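Side-chain contacts in Bpsl2520 (Burkholderia pseudomallei K96243, PDB 6F03), which is of unknown function but is a secreted antigen, a putative exported protein of the DUF2059 family that forms an all-helical two-chain assembly: residues I53-L58 against Q127-A132; N64-Q69 against K114-Q119; T147-P152 against K156-Q161. One frame throughout, in Å; residues are numbered along the deposited sequence.

In the fold
From the N terminus, helix 40-52 passes through a tight turn into helix 55-84, whose first residues meet helix 119-136 in interaction 1 and so close a long, mostly helical loop. Within that loop lies interaction 2, where the same helix 55-84, farther along, receives the segment between helices 90-111 and 119-136; their centres lie about 16 Å apart and the two contacts do not touch. Interaction 3 follows in series as a short local closure between helices 139-150 and 152-193. It touches interaction 1 through Ile53, which packs on Tyr149 and Ile158, but stays about 15 Å (nearest atoms) from interaction 2. All three also border the second subunit.

Interaction 1. Residues I53-L58 against Q127-A132; sequences IDAPKL and QAQYDA
Gln129 spans the gap from helix 119-136 to the start of helix 55-84 and meets Ala55 and Leu58 with the end of its side chain. The backbones remain well separated, the nearest CA pair being that of Ala55 and Gln129 at 8.1 Å, and the contact buries only 105 Å² in all. The reach comes from the side-chain shape: CG lies beside the backbone N (chi1 -69°), and from there the chain runs out extended (chi2 170°) to deliver the amide.

Van der Waals contacts join the CB carbons of Ala55 and Leu58 to this amide. The methyl of Ala55 lies near both of its polar atoms, its CB 3.6 Å from Gln129 OE1 and 3.9 Å from Gln129 NE2. Leu58 adds its CB, rather than a branch tip, 3.8 Å from Gln129 NE2.

Among polar atoms the nearest pair is Gln129 NE2 and Ala55 O, 3.5 Å apart, and no hydrogen bond spans the two segments. The amide thus lies beside the Ala55 carbonyl, and Gln129 itself is buried.

Backbone bonds shape the turn that presents Ala55. Asp54, with positive phi (51°), is the C' residue of a Schellman motif ending the previous helix, with Ala55 N bound to Leu50 O and Asp54 N to Asp51 O; it is also the N-cap residue of the next helix.

Around the contact, the Ala55 side chain also touches Leu50 of helix 40-52. Tyr130, next to Gln129, packs on Ile46, Lys47 and Leu50 of that helix and makes a cation-pi contact with Lys43. Val168 of the second subunit packs on Ala128, Gln129 and Ala132, so helix 119-136 touches both the N-terminal helices of its own chain and the partner subunit.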
loop_
_atom_site.group_PDB
_atom_site.type_symbol
_atom_site.label_atom_id
_atom_site.label_comp_id
_atom_site.label_asym_id
_atom_site.label_seq_id
_atom_site.Cartn_x
_atom_site.Cartn_y
_atom_site.Cartn_z
ATOM N N ILE B 53 16.054 2.397 -15.794
ATOM C CA ILE B 53 15.184 2.746 -14.673
ATOM C C ILE B 53 15.843 2.398 -13.340
ATOM O O ILE B 53 15.193 2.443 -12.289
ATOM C CB ILE B 53 13.813 2.057 -14.806
ATOM C CG1 ILE B 53 13.949 0.534 -14.695
ATOM C CG2 ILE B 53 13.152 2.427 -16.140
ATOM C CD1 ILE B 53 12.576 -0.221 -14.683
ATOM N N ASP B 54 17.123 2.022 -13.368
ATOM C CA ASP B 54 17.828 1.527 -12.181
ATOM C C ASP B 54 17.028 0.408 -11.493
ATOM O O ASP B 54 16.647 0.495 -10.322
ATOM C CB ASP B 54 18.133 2.676 -11.206
ATOM C CG ASP B 54 19.079 2.259 -10.059
ATOM O OD1 ASP B 54 19.662 1.146 -10.116
ATOM O OD2 ASP B 54 19.233 3.054 -9.096
ATOM N N ALA B 55 16.799 -0.673 -12.238
ATOM C CA ALA B 55 15.983 -1.757 -11.698
ATOM C C ALA B 55 16.511 -2.334 -10.379
ATOM O O ALA B 55 15.676 -2.715 -9.544
ATOM C CB ALA B 55 15.838 -2.863 -12.750
ATOM N N PRO B 56 17.826 -2.427 -10.123
ATOM C CA PRO B 56 18.271 -2.969 -8.822
ATOM C C PRO B 56 17.779 -2.162 -7.636
ATOM O O PRO B 56 17.467 -2.717 -6.565
ATOM C CB PRO B 56 19.800 -2.941 -8.930
ATOM C CG PRO B 56 20.069 -3.032 -10.416
ATOM C CD PRO B 56 18.954 -2.228 -11.058
ATOM N N LYS B 57 17.699 -0.850 -7.795
ATOM C CA LYS B 57 17.145 -0.037 -6.726
ATOM C C LYS B 57 15.702 -0.440 -6.443
ATOM O O LYS B 57 15.294 -0.542 -5.279
ATOM C CB LYS B 57 17.256 1.431 -7.115
ATOM C CG LYS B 57 16.791 2.407 -6.091
ATOM C CD LYS B 57 16.748 3.772 -6.732
ATOM C CE LYS B 57 16.627 4.837 -5.693
ATOM N NZ LYS B 57 17.849 4.738 -4.903
ATOM N N LEU B 58 14.922 -0.720 -7.497
ATOM C CA LEU B 58 13.532 -1.134 -7.294
ATOM C C LEU B 58 13.435 -2.495 -6.597
ATOM O O LEU B 58 12.566 -2.699 -5.745
ATOM C CB LEU B 58 12.790 -1.178 -8.634
ATOM C CG LEU B 58 12.837 0.075 -9.512
ATOM C CD1 LEU B 58 12.123 -0.165 -10.862
ATOM C CD2 LEU B 58 12.271 1.289 -8.794
ATOM N N GLN B 127 14.471 -11.673 -12.536
ATOM C CA GLN B 127 13.720 -12.451 -13.517
ATOM C C GLN B 127 12.248 -12.036 -13.551
ATOM O O GLN B 127 11.635 -11.993 -14.620
ATOM C CB GLN B 127 13.847 -13.946 -13.238
ATOM C CG GLN B 127 13.051 -14.801 -14.215
ATOM C CD GLN B 127 13.652 -14.799 -15.615
ATOM O OE1 GLN B 127 13.057 -14.264 -16.567
ATOM N NE2 GLN B 127 14.834 -15.410 -15.754
ATOM N N ALA B 128 11.665 -11.719 -12.395
ATOM C CA ALA B 128 10.271 -11.285 -12.392
ATOM C C ALA B 128 10.091 -9.964 -13.141
ATOM O O ALA B 128 9.079 -9.765 -13.819
ATOM C CB ALA B 128 9.754 -11.167 -10.955
ATOM N N GLN B 129 11.069 -9.056 -13.060
ATOM C CA GLN B 129 10.960 -7.809 -13.817
ATOM C C GLN B 129 11.039 -8.061 -15.318
ATOM O O GLN B 129 10.244 -7.500 -16.087
ATOM C CB GLN B 129 12.040 -6.816 -13.370
ATOM C CG GLN B 129 11.834 -6.266 -11.953
ATOM C CD GLN B 129 13.043 -5.462 -11.440
ATOM O OE1 GLN B 129 14.199 -5.841 -11.669
ATOM N NE2 GLN B 129 12.772 -4.340 -10.762
ATOM N N TYR B 130 11.974 -8.908 -15.766
ATOM C CA TYR B 130 12.003 -9.249 -17.187
ATOM C C TYR B 130 10.651 -9.778 -17.638
ATOM O O TYR B 130 10.095 -9.325 -18.652
ATOM C CB TYR B 130 13.081 -10.302 -17.484
ATOM C CG TYR B 130 14.455 -9.750 -17.775
ATOM C CD1 TYR B 130 15.357 -9.456 -16.737
ATOM C CD2 TYR B 130 14.861 -9.522 -19.084
ATOM C CE1 TYR B 130 16.635 -8.943 -17.007
ATOM C CE2 TYR B 130 16.122 -9.005 -19.370
ATOM C CZ TYR B 130 17.002 -8.716 -18.333
ATOM O OH TYR B 130 18.248 -8.210 -18.636
ATOM N N ASP B 131 10.119 -10.758 -16.897
ATOM C CA ASP B 131 8.866 -11.408 -17.281
ATOM C C ASP B 131 7.710 -10.414 -17.286
ATOM O O ASP B 131 6.901 -10.394 -18.227
ATOM C CB ASP B 131 8.575 -12.586 -16.340
ATOM C CG ASP B 131 9.556 -13.753 -16.533
ATOM O OD1 ASP B 131 10.176 -13.834 -17.624
ATOM O OD2 ASP B 131 9.727 -14.577 -15.584
ATOM N N ALA B 132 7.634 -9.548 -16.271
ATOM C CA ALA B 132 6.544 -8.575 -16.260
ATOM C C ALA B 132 6.624 -7.624 -17.466
ATOM O O ALA B 132 5.601 -7.329 -18.098
ATOM C CB ALA B 132 6.558 -7.784 -14.954
#

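Interaction 2. Residues N64-Q69 against K114-Q119; sequences NSAEMQ and KVFGTQ
Ala66 sets its methyl squarely over the ring of Phe116, a CH-pi contact in which Ala66 CB stands 3.4 Å from the ring centroid and 12° off the normal. Because the methyl is centred, it is nearly equidistant from several ring carbons, with Ala66 CB 3.4 Å from Phe116 CE1 and 3.5 Å from Phe116 CZ. The ring is filled from behind as well: Val115 CG1, from the preceding residue, lies over the centre of the opposite face, so the phenyl is held flat between a methyl of each segment.

Phe116 reaches this slot with CG beside its backbone N (chi1 -60°), which carries the ring toward helix 55-84. Its CD2 side then comes close to the helix backbone, where Phe116 CD2 is 3.7 Å from Glu67 N in an oblique approach.

Away from the ring, the charged ends of Glu67 and Lys114 approach each other without joining. The Glu67 chain is extended through CD, whereas Lys114 bends near its root before straightening, and Glu67 OE2 stays 4.6 Å from Lys114 NZ, beyond salt-bridge range. Any attraction is probably a weak electrostatic one across the gap; Glu67 OE2 also has a long, weak ion pair with Lys71.

Thr118 fixes the far end of the 3-10 turn. With chi1 at 59°, its hydroxyl turns back to donate from OG1 to Val115 O over 2.7 Å, in the carbonyl plane, and Val115 O takes Thr118 N as a second donor. The same OG1 accepts from Phe121 N.

Phe121 also meets the Phe116 ring edge-to-face, while Tyr176 of the second subunit packs on Val115 and Phe116. This is a 3-10 turn leading into a threonine N-cap: its phenylalanine docks by CH-pi contact on a neighbouring helix, as the chain enters helix 119-136.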
loop_
_atom_site.group_PDB
_atom_site.type_symbol
_atom_site.label_atom_id
_atom_site.label_comp_id
_atom_site.label_asym_id
_atom_site.label_seq_id
_atom_site.Cartn_x
_atom_site.Cartn_y
_atom_site.Cartn_z
ATOM N N ASN B 64 12.939 -4.747 0.906
ATOM C CA ASN B 64 12.776 -4.061 2.183
ATOM C C ASN B 64 11.313 -3.986 2.575
ATOM O O ASN B 64 10.990 -4.091 3.763
ATOM C CB ASN B 64 13.369 -2.648 2.154
ATOM C CG ASN B 64 14.884 -2.651 2.086
ATOM O OD1 ASN B 64 15.515 -3.650 2.383
ATOM N ND2 ASN B 64 15.472 -1.529 1.686
ATOM N N SER B 65 10.409 -3.828 1.605
ATOM C CA SER B 65 8.996 -3.801 1.974
ATOM C C SER B 65 8.507 -5.180 2.446
ATOM O O SER B 65 7.729 -5.273 3.412
ATOM C CB SER B 65 8.164 -3.292 0.803
ATOM O OG SER B 65 6.789 -3.274 1.152
ATOM N N ALA B 66 8.936 -6.263 1.775
ATOM C CA ALA B 66 8.515 -7.602 2.184
ATOM C C ALA B 66 9.065 -7.948 3.569
ATOM O O ALA B 66 8.361 -8.549 4.397
ATOM C CB ALA B 66 8.958 -8.638 1.146
ATOM N N GLU B 67 10.322 -7.578 3.831
ATOM C CA GLU B 67 10.918 -7.815 5.142
ATOM C C GLU B 67 10.133 -7.098 6.229
ATOM O O GLU B 67 9.898 -7.658 7.308
ATOM C CB GLU B 67 12.368 -7.341 5.165
ATOM C CG GLU B 67 13.111 -7.688 6.432
ATOM C CD GLU B 67 14.478 -7.037 6.495
ATOM O OE1 GLU B 67 14.909 -6.445 5.475
ATOM O OE2 GLU B 67 15.129 -7.130 7.563
HETATM N N MSE B 68 9.724 -5.861 5.965
HETATM C CA MSE B 68 8.876 -5.126 6.887
HETATM C C MSE B 68 7.538 -5.819 7.114
HETATM O O MSE B 68 7.063 -5.904 8.243
HETATM C CB MSE B 68 8.625 -3.718 6.387
HETATM C CG MSE B 68 7.424 -3.081 7.037
HETATM SE SE MSE B 68 7.664 -1.164 7.231
HETATM C CE MSE B 68 5.897 -0.685 7.917
ATOM N N GLN B 69 6.925 -6.304 6.036
ATOM C CA GLN B 69 5.663 -7.008 6.173
ATOM C C GLN B 69 5.832 -8.266 7.006
ATOM O O GLN B 69 4.982 -8.574 7.842
ATOM C CB GLN B 69 5.098 -7.346 4.800
ATOM C CG GLN B 69 4.413 -6.179 4.134
ATOM C CD GLN B 69 3.489 -6.613 3.010
ATOM O OE1 GLN B 69 3.050 -7.768 2.962
ATOM N NE2 GLN B 69 3.199 -5.690 2.088
ATOM N N LYS B 114 14.407 -12.848 6.686
ATOM C CA LYS B 114 15.782 -12.927 6.212
ATOM C C LYS B 114 15.837 -13.323 4.738
ATOM O O LYS B 114 16.701 -12.843 3.992
ATOM C CB LYS B 114 16.585 -13.914 7.069
ATOM C CG LYS B 114 16.924 -13.393 8.464
ATOM C CD LYS B 114 17.618 -12.020 8.387
ATOM C CE LYS B 114 17.782 -11.381 9.776
ATOM N NZ LYS B 114 18.047 -9.918 9.705
ATOM N N VAL B 115 14.911 -14.181 4.298
ATOM C CA VAL B 115 14.922 -14.700 2.927
ATOM C C VAL B 115 14.956 -13.572 1.898
ATOM O O VAL B 115 15.541 -13.718 0.817
ATOM C CB VAL B 115 13.702 -15.614 2.703
ATOM C CG1 VAL B 115 12.443 -14.775 2.602
ATOM C CG2 VAL B 115 13.905 -16.451 1.448
ATOM N N PHE B 116 14.385 -12.419 2.232
ATOM C CA PHE B 116 14.342 -11.292 1.316
ATOM C C PHE B 116 15.692 -10.600 1.129
ATOM O O PHE B 116 15.837 -9.821 0.177
ATOM C CB PHE B 116 13.304 -10.299 1.820
ATOM C CG PHE B 116 11.941 -10.887 1.902
ATOM C CD1 PHE B 116 11.278 -11.285 0.740
ATOM C CD2 PHE B 116 11.318 -11.060 3.115
ATOM C CE1 PHE B 116 10.004 -11.851 0.801
ATOM C CE2 PHE B 116 10.047 -11.615 3.183
ATOM C CZ PHE B 116 9.392 -12.016 2.029
ATOM N N GLY B 117 16.681 -10.863 1.985
ATOM C CA GLY B 117 18.005 -10.324 1.758
ATOM C C GLY B 117 18.939 -11.223 0.977
ATOM O O GLY B 117 20.109 -10.871 0.786
ATOM N N THR B 118 18.464 -12.376 0.511
ATOM C CA THR B 118 19.344 -13.329 -0.145
ATOM C C THR B 118 19.571 -12.975 -1.610
ATOM O O THR B 118 18.775 -12.287 -2.254
ATOM C CB THR B 118 18.784 -14.755 -0.008
ATOM O OG1 THR B 118 17.478 -14.841 -0.601
ATOM C CG2 THR B 118 18.696 -15.172 1.479
ATOM N N GLN B 119 20.693 -13.461 -2.139
ATOM C CA GLN B 119 20.957 -13.289 -3.558
ATOM C C GLN B 119 19.902 -13.998 -4.394
ATOM O O GLN B 119 19.560 -13.534 -5.492
ATOM C CB GLN B 119 22.354 -13.815 -3.903
ATOM C CG GLN B 119 22.743 -13.601 -5.375
ATOM C CD GLN B 119 22.797 -12.124 -5.763
ATOM O OE1 GLN B 119 23.466 -11.320 -5.111
ATOM N NE2 GLN B 119 22.052 -11.753 -6.798
#

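Interaction 3. Residues T147-P152 against K156-Q161; sequences TFYKSP and KFIQVQ
A tight helix-to-helix turn, in which Ser151 is the N-cap of helix 152-193, folds Phe148 and Tyr149 of helix 139-150 against Phe157 and Ile158 of helix 152-193, within the DUF2059 family region. The centre of the contact is an edge-to-face pair: the edge of Phe148 meets a face of Phe157, with centroids 5.6 Å apart and planes at 67°. Phe148 CE2 comes down toward the rim of that face, 4.0 Å from Phe157 CD2, while Gln161 CB lies over the opposite face. Both phenylalanines have CG anti to the backbone N (chi1 166° in Phe148), which swings the first ring to the second helix.

Tyr149 differs, with CG beside its N and anti to the carbonyl carbon, and passes its ring along the flank of the pair. Its CE1 edge touches Phe157, with Tyr149 CE1 4.0 Å from Phe157 CD2. Ile158 crosses the tyrosine at about a right angle and lays its CG1 branch against it, Ile158 CG1 being 3.7 Å from Tyr149 CD1 and Ile158 CD1 3.8 Å from the same atom.

The aromatic cluster continues into the interface with the second subunit. Phe148 stacks on Phe148 of the second subunit, and Tyr149 and Phe157 pack on Phe157 and Tyr149 of that chain respectively; Lys156 NZ leaves the contact for a salt bridge with Glu141 of the second subunit.

The turn itself is held by polar bonds. Ser151 OG donates to Phe148 O over 2.6 Å, joining Ser151 N on that carbonyl, and also bonds Gly154 N as the cap of the new helix; a glycerol O2 is a further partner of this hydroxyl. Across the segments the backbone bond is a first-turn helical one, Lys156 N to Pro152 O at 3.1 Å, nearly straight at 167°.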
loop_
_atom_site.group_PDB
_atom_site.type_symbol
_atom_site.label_atom_id
_atom_site.label_comp_id
_atom_site.label_asym_id
_atom_site.label_seq_id
_atom_site.Cartn_x
_atom_site.Cartn_y
_atom_site.Cartn_z
ATOM N N THR B 147 14.150 5.151 -24.549
ATOM C CA THR B 147 14.439 6.492 -25.042
ATOM C C THR B 147 13.898 7.554 -24.094
ATOM O O THR B 147 14.609 8.494 -23.728
ATOM C CB THR B 147 13.829 6.688 -26.429
ATOM O OG1 THR B 147 14.477 5.815 -27.364
ATOM C CG2 THR B 147 13.982 8.169 -26.851
ATOM N N PHE B 148 12.644 7.418 -23.666
ATOM C CA PHE B 148 12.117 8.409 -22.735
ATOM C C PHE B 148 12.889 8.395 -21.408
ATOM O O PHE B 148 13.217 9.454 -20.861
ATOM C CB PHE B 148 10.629 8.192 -22.512
ATOM C CG PHE B 148 10.087 8.942 -21.332
ATOM C CD1 PHE B 148 9.908 10.313 -21.401
ATOM C CD2 PHE B 148 9.764 8.272 -20.151
ATOM C CE1 PHE B 148 9.418 11.018 -20.316
ATOM C CE2 PHE B 148 9.266 8.965 -19.050
ATOM C CZ PHE B 148 9.094 10.344 -19.135
ATOM N N TYR B 149 13.203 7.209 -20.879
ATOM C CA TYR B 149 13.843 7.156 -19.558
ATOM C C TYR B 149 15.264 7.715 -19.569
ATOM O O TYR B 149 15.720 8.259 -18.553
ATOM C CB TYR B 149 13.868 5.725 -19.010
ATOM C CG TYR B 149 12.553 5.263 -18.432
ATOM C CD1 TYR B 149 11.932 5.987 -17.414
ATOM C CD2 TYR B 149 11.968 4.075 -18.837
ATOM C CE1 TYR B 149 10.733 5.556 -16.842
ATOM C CE2 TYR B 149 10.768 3.633 -18.272
ATOM C CZ TYR B 149 10.171 4.386 -17.277
ATOM O OH TYR B 149 9.011 3.973 -16.716
ATOM N N LYS B 150 15.985 7.567 -20.678
ATOM C CA LYS B 150 17.308 8.160 -20.816
ATOM C C LYS B 150 17.269 9.637 -21.201
ATOM O O LYS B 150 18.292 10.300 -21.089
ATOM C CB LYS B 150 18.143 7.371 -21.837
ATOM C CG LYS B 150 18.432 5.954 -21.352
ATOM C CD LYS B 150 19.606 5.304 -22.060
ATOM C CE LYS B 150 20.891 5.364 -21.204
ATOM N NZ LYS B 150 20.802 4.569 -19.907
ATOM N N SER B 151 16.131 10.183 -21.610
ATOM C CA SER B 151 16.065 11.611 -21.900
ATOM C C SER B 151 16.167 12.422 -20.610
ATOM O O SER B 151 15.968 11.890 -19.517
ATOM C CB SER B 151 14.774 11.948 -22.641
ATOM O OG SER B 151 13.647 11.874 -21.781
ATOM N N PRO B 152 16.512 13.711 -20.709
ATOM C CA PRO B 152 16.606 14.525 -19.478
ATOM C C PRO B 152 15.316 14.556 -18.673
ATOM O O PRO B 152 15.361 14.528 -17.439
ATOM C CB PRO B 152 16.953 15.926 -19.999
ATOM C CG PRO B 152 17.622 15.671 -21.342
ATOM C CD PRO B 152 16.949 14.445 -21.916
ATOM N N LYS B 156 14.682 12.934 -14.826
ATOM C CA LYS B 156 13.966 13.641 -13.767
ATOM C C LYS B 156 12.784 12.815 -13.261
ATOM O O LYS B 156 12.610 12.637 -12.049
ATOM C CB LYS B 156 13.513 15.009 -14.282
ATOM C CG LYS B 156 12.816 15.890 -13.251
ATOM C CD LYS B 156 13.839 16.538 -12.328
ATOM C CE LYS B 156 13.230 17.624 -11.429
ATOM N NZ LYS B 156 12.968 18.913 -12.139
ATOM N N PHE B 157 11.975 12.275 -14.189
ATOM C CA PHE B 157 10.777 11.507 -13.844
ATOM C C PHE B 157 11.115 10.354 -12.900
ATOM O O PHE B 157 10.464 10.160 -11.868
ATOM C CB PHE B 157 10.140 11.011 -15.154
ATOM C CG PHE B 157 8.936 10.105 -15.001
ATOM C CD1 PHE B 157 7.653 10.628 -14.936
ATOM C CD2 PHE B 157 9.079 8.724 -15.012
ATOM C CE1 PHE B 157 6.519 9.780 -14.850
ATOM C CE2 PHE B 157 7.951 7.865 -14.917
ATOM C CZ PHE B 157 6.677 8.401 -14.837
ATOM N N ILE B 158 12.172 9.605 -13.218
ATOM C CA ILE B 158 12.578 8.505 -12.358
ATOM C C ILE B 158 12.835 8.981 -10.930
ATOM O O ILE B 158 12.630 8.227 -9.973
ATOM C CB ILE B 158 13.835 7.822 -12.928
ATOM C CG1 ILE B 158 13.500 7.036 -14.192
ATOM C CG2 ILE B 158 14.497 6.940 -11.848
ATOM C CD1 ILE B 158 14.757 6.644 -14.983
ATOM N N GLN B 159 13.327 10.205 -10.758
ATOM C CA GLN B 159 13.695 10.663 -9.415
ATOM C C GLN B 159 12.546 11.289 -8.632
ATOM O O GLN B 159 12.531 11.178 -7.400
ATOM C CB GLN B 159 14.868 11.631 -9.476
ATOM C CG GLN B 159 16.111 10.953 -9.991
ATOM C CD GLN B 159 17.342 11.841 -9.879
ATOM O OE1 GLN B 159 17.521 12.790 -10.653
ATOM N NE2 GLN B 159 18.197 11.540 -8.901
ATOM N N VAL B 160 11.608 11.979 -9.284
ATOM C CA VAL B 160 10.615 12.752 -8.550
ATOM C C VAL B 160 9.203 12.202 -8.685
ATOM O O VAL B 160 8.353 12.516 -7.834
ATOM C CB VAL B 160 10.635 14.236 -8.967
ATOM C CG1 VAL B 160 12.051 14.817 -8.842
ATOM C CG2 VAL B 160 10.088 14.413 -10.381
ATOM N N GLN B 161 8.920 11.373 -9.690
ATOM C CA GLN B 161 7.522 11.058 -9.969
ATOM C C GLN B 161 6.856 10.365 -8.775
ATOM O O GLN B 161 5.698 10.661 -8.446
ATOM C CB GLN B 161 7.412 10.233 -11.248
ATOM C CG GLN B 161 5.980 9.940 -11.625
ATOM C CD GLN B 161 5.136 11.189 -11.848
ATOM O OE1 GLN B 161 5.581 12.181 -12.444
ATOM N NE2 GLN B 161 3.915 11.159 -11.329
#